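Local atomic coordinates of DisA protein (PDB entry 6CCA), a protein that probably transfers methyl groups to the alpha-carbon of a polyketide intermediate, giving a gem-dimethyl group on the disorazol assembly line. Residues Ala152-Ala160 with Leu187-Ala198. Sequence-based numbering, arbitrary orientation.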
loop_
_atom_site.group_PDB
_atom_site.type_symbol
_atom_site.label_atom_id
_atom_site.label_comp_id
_atom_site.label_asym_id
_atom_site.label_seq_id
_atom_site.Cartn_x
_atom_site.Cartn_y
_atom_site.Cartn_z
ATOM N N ALA A 152 14.922 -3.439 -8.965
ATOM C CA ALA A 152 14.975 -2.790 -10.301
ATOM C C ALA A 152 13.682 -2.021 -10.688
ATOM O O ALA A 152 13.759 -0.890 -11.200
ATOM C CB ALA A 152 15.370 -3.814 -11.375
ATOM N N PRO A 153 12.475 -2.603 -10.482
ATOM C CA PRO A 153 11.288 -1.837 -10.906
ATOM C C PRO A 153 11.015 -0.599 -10.075
ATOM O O PRO A 153 10.462 0.368 -10.587
ATOM C CB PRO A 153 10.139 -2.825 -10.752
ATOM C CG PRO A 153 10.686 -3.877 -9.830
ATOM C CD PRO A 153 12.124 -3.983 -10.103
ATOM N N TYR A 154 11.486 -0.620 -8.822
ATOM C CA TYR A 154 11.404 0.550 -7.949
ATOM C C TYR A 154 12.382 1.636 -8.452
ATOM O O TYR A 154 12.011 2.811 -8.532
ATOM C CB TYR A 154 11.723 0.176 -6.502
ATOM C CG TYR A 154 10.816 -0.934 -5.964
ATOM C CD1 TYR A 154 11.087 -2.270 -6.252
ATOM C CD2 TYR A 154 9.747 -0.663 -5.187
ATOM C CE1 TYR A 154 10.280 -3.280 -5.859
ATOM C CE2 TYR A 154 8.878 -1.678 -4.764
ATOM C CZ TYR A 154 9.159 -2.995 -5.085
ATOM O OH TYR A 154 8.384 -4.098 -4.695
ATOM N N VAL A 155 13.582 1.224 -8.820
ATOM C CA VAL A 155 14.609 2.139 -9.344
ATOM C C VAL A 155 14.075 2.792 -10.630
ATOM O O VAL A 155 14.112 4.017 -10.818
ATOM C CB VAL A 155 15.935 1.418 -9.599
ATOM C CG1 VAL A 155 16.920 2.301 -10.334
ATOM C CG2 VAL A 155 16.537 0.976 -8.268
ATOM N N ARG A 156 13.551 1.946 -11.511
ATOM C CA ARG A 156 12.962 2.401 -12.763
ATOM C C ARG A 156 11.898 3.467 -12.520
ATOM O O ARG A 156 11.941 4.543 -13.118
ATOM C CB ARG A 156 12.361 1.223 -13.532
ATOM C CG ARG A 156 13.367 0.447 -14.366
ATOM C CD ARG A 156 12.670 -0.485 -15.344
ATOM N NE ARG A 156 11.874 0.249 -16.326
ATOM C CZ ARG A 156 10.547 0.216 -16.385
ATOM N NH1 ARG A 156 9.861 -0.514 -15.516
ATOM N NH2 ARG A 156 9.905 0.914 -17.311
ATOM N N LEU A 157 10.943 3.168 -11.644
ATOM C CA LEU A 157 9.880 4.113 -11.349
ATOM C C LEU A 157 10.448 5.450 -10.780
ATOM O O LEU A 157 9.986 6.519 -11.124
ATOM C CB LEU A 157 8.909 3.501 -10.341
ATOM C CG LEU A 157 7.810 4.491 -9.921
ATOM C CD1 LEU A 157 7.076 4.995 -11.148
ATOM C CD2 LEU A 157 6.795 3.877 -8.944
ATOM N N LEU A 158 11.363 5.364 -9.795
ATOM C CA LEU A 158 11.942 6.591 -9.234
ATOM C C LEU A 158 12.640 7.398 -10.305
ATOM O O LEU A 158 12.571 8.617 -10.306
ATOM C CB LEU A 158 12.943 6.268 -8.159
ATOM C CG LEU A 158 12.367 5.772 -6.856
ATOM C CD1 LEU A 158 13.492 5.590 -5.897
ATOM C CD2 LEU A 158 11.433 6.842 -6.251
ATOM N N TRP A 159 13.374 6.734 -11.190
ATOM C CA TRP A 159 14.073 7.436 -12.287
ATOM C C TRP A 159 13.116 8.104 -13.258
ATOM O O TRP A 159 13.313 9.259 -13.615
ATOM C CB TRP A 159 15.061 6.512 -13.022
ATOM C CG TRP A 159 16.060 7.285 -13.832
ATOM C CD1 TRP A 159 16.064 7.443 -15.192
ATOM C CD2 TRP A 159 17.092 8.132 -13.322
ATOM N NE1 TRP A 159 17.094 8.293 -15.545
ATOM C CE2 TRP A 159 17.713 8.748 -14.419
ATOM C CE3 TRP A 159 17.563 8.392 -12.048
ATOM C CZ2 TRP A 159 18.827 9.570 -14.284
ATOM C CZ3 TRP A 159 18.626 9.249 -11.896
ATOM C CH2 TRP A 159 19.269 9.816 -13.015
ATOM N N ALA A 160 11.977 7.469 -13.555
ATOM C CA ALA A 160 10.962 8.101 -14.402
ATOM C C ALA A 160 10.381 9.350 -13.714
ATOM O O ALA A 160 10.140 10.377 -14.349
ATOM C CB ALA A 160 9.856 7.093 -14.776
ATOM N N LEU A 187 5.182 0.964 -15.924
ATOM C CA LEU A 187 5.996 1.248 -14.706
ATOM C C LEU A 187 5.380 0.689 -13.442
ATOM O O LEU A 187 6.118 0.241 -12.543
ATOM C CB LEU A 187 6.149 2.761 -14.478
ATOM C CG LEU A 187 7.038 3.488 -15.469
ATOM C CD1 LEU A 187 7.047 4.984 -15.121
ATOM C CD2 LEU A 187 8.460 2.960 -15.428
ATOM N N MET A 188 4.054 0.813 -13.299
ATOM C CA MET A 188 3.391 0.347 -12.050
ATOM C C MET A 188 3.208 -1.159 -11.995
ATOM O O MET A 188 3.313 -1.783 -10.934
ATOM C CB MET A 188 2.070 1.068 -11.792
ATOM C CG MET A 188 2.207 2.520 -11.336
ATOM S SD MET A 188 3.310 2.856 -9.911
ATOM C CE MET A 188 2.318 4.124 -9.122
ATOM N N GLY A 189 2.994 -1.762 -13.145
ATOM C CA GLY A 189 2.668 -3.173 -13.229
ATOM C C GLY A 189 3.782 -3.976 -12.591
ATOM O O GLY A 189 3.519 -4.770 -11.678
ATOM N N PRO A 190 5.025 -3.744 -13.035
ATOM C CA PRO A 190 6.140 -4.507 -12.482
ATOM C C PRO A 190 6.406 -4.296 -10.980
ATOM O O PRO A 190 7.242 -5.044 -10.410
ATOM C CB PRO A 190 7.342 -4.048 -13.319
ATOM C CG PRO A 190 6.737 -3.498 -14.599
ATOM C CD PRO A 190 5.428 -2.941 -14.214
ATOM N N LEU A 191 5.787 -3.305 -10.383
ATOM C CA LEU A 191 5.931 -3.026 -8.968
ATOM C C LEU A 191 5.053 -3.943 -8.144
ATOM O O LEU A 191 5.434 -4.410 -7.121
ATOM C CB LEU A 191 5.509 -1.619 -8.664
ATOM C CG LEU A 191 6.444 -0.682 -7.962
ATOM C CD1 LEU A 191 7.596 -0.385 -8.849
ATOM C CD2 LEU A 191 5.695 0.597 -7.677
ATOM N N TYR A 192 3.840 -4.103 -8.616
ATOM C CA TYR A 192 2.851 -4.815 -7.844
ATOM C C TYR A 192 2.991 -6.340 -7.906
ATOM O O TYR A 192 2.486 -7.015 -7.070
ATOM C CB TYR A 192 1.458 -4.549 -8.348
ATOM C CG TYR A 192 0.987 -3.169 -8.585
ATOM C CD1 TYR A 192 1.007 -2.244 -7.600
ATOM C CD2 TYR A 192 0.416 -2.837 -9.775
ATOM C CE1 TYR A 192 0.520 -0.975 -7.801
ATOM C CE2 TYR A 192 -0.082 -1.589 -9.992
ATOM C CZ TYR A 192 -0.030 -0.645 -9.000
ATOM O OH TYR A 192 -0.545 0.617 -9.208
ATOM N N LYS A 193 3.618 -6.833 -8.963
ATOM C CA LYS A 193 3.867 -8.230 -9.124
ATOM C C LYS A 193 5.067 -8.498 -10.023
ATOM O O LYS A 193 5.403 -7.695 -10.781
ATOM C CB LYS A 193 2.626 -8.928 -9.672
ATOM C CG LYS A 193 2.382 -8.681 -11.128
ATOM C CD LYS A 193 1.461 -9.700 -11.742
ATOM C CE LYS A 193 1.014 -9.255 -13.121
ATOM N NZ LYS A 193 -0.128 -8.329 -13.045
ATOM N N GLY A 194 5.655 -9.669 -9.918
ATOM C CA GLY A 194 6.784 -10.084 -10.674
ATOM C C GLY A 194 8.124 -9.674 -10.089
ATOM O O GLY A 194 9.132 -9.769 -10.757
ATOM N N ASN A 195 8.178 -9.191 -8.856
ATOM C CA ASN A 195 9.421 -8.976 -8.213
ATOM C C ASN A 195 9.322 -9.686 -6.846
ATOM O O ASN A 195 8.232 -9.948 -6.386
ATOM C CB ASN A 195 9.710 -7.484 -8.070
ATOM C CG ASN A 195 8.668 -6.704 -7.202
ATOM O OD1 ASN A 195 8.707 -6.702 -5.991
ATOM N ND2 ASN A 195 7.707 -6.026 -7.884
ATOM N N ALA A 196 10.431 -10.023 -6.246
ATOM C CA ALA A 196 10.409 -10.919 -5.119
ATOM C C ALA A 196 9.580 -10.457 -3.920
ATOM O O ALA A 196 8.765 -11.251 -3.397
ATOM C CB ALA A 196 11.800 -11.254 -4.655
ATOM N N THR A 197 9.784 -9.241 -3.464
ATOM C CA THR A 197 9.063 -8.812 -2.247
ATOM C C THR A 197 7.550 -8.731 -2.524
ATOM O O THR A 197 6.743 -9.239 -1.718
ATOM C CB THR A 197 9.612 -7.487 -1.676
ATOM O OG1 THR A 197 9.391 -6.432 -2.598
ATOM C CG2 THR A 197 11.117 -7.609 -1.334
ATOM N N ALA A 198 7.139 -8.123 -3.639
ATOM C CA ALA A 198 5.690 -8.026 -3.933
ATOM C C ALA A 198 5.073 -9.467 -4.023
ATOM O O ALA A 198 3.960 -9.729 -3.528
ATOM C CB ALA A 198 5.381 -7.246 -5.206
HETATM O O HOH W 1 8.762 -0.158 -12.687
HETATM O O HOH W 2 5.493 -3.165 -4.363
#
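The ring of Tyr154 carries Leu191 over one face, CD1 standing 4.2 Å above the plane near the rim, while Asn195 OD1 lies in plane at its edge. Phe58 and Phe343 also meet this ring edge-to-face. Over one face of the Arg156 guanidinium lies Leu187 CD2, so the long arginine covers a leucine while its charged end stays at the surface.

Tyr154 OH donates to Asn195 OD1 (2.9 Å), with ring and amide planes 77° apart. That oxygen also accepts from Ala198 N at the start of helix 196-216, and the two donors arrive from opposite faces of the amide. Asn195 ND2 gives its hydrogens to Pro190 O (2.7 Å) and Leu191 O, both near the amide plane. With CG between its backbone N and carbonyl carbon (chi1 62°), the short asparagine can reach forward to cap one helix and back to hold the end of another, and four bonds fix its amide's rotation. A water donating to Tyr154 OH and Leu191 O adds a further bridge.

Further along helix 152-163, apolar side chains pack across the interface: Leu157 CD2 meets Leu191 CD2 at 3.7 Å and Met188 SD at 3.8 Å, while small Ala160 lets Leu187 CD1 approach its CB to 3.5 Å. Nearer the helix start, Pro153 CB rests against Pro190 CB at 4.0 Å, and a second water joins Pro153 O to Leu187 O.

Asn195 is a classic side-chain N-cap whose capping oxygen also accepts from buried Tyr154, tying helix 152-163 to the turn between helices 189-192 and 196-216.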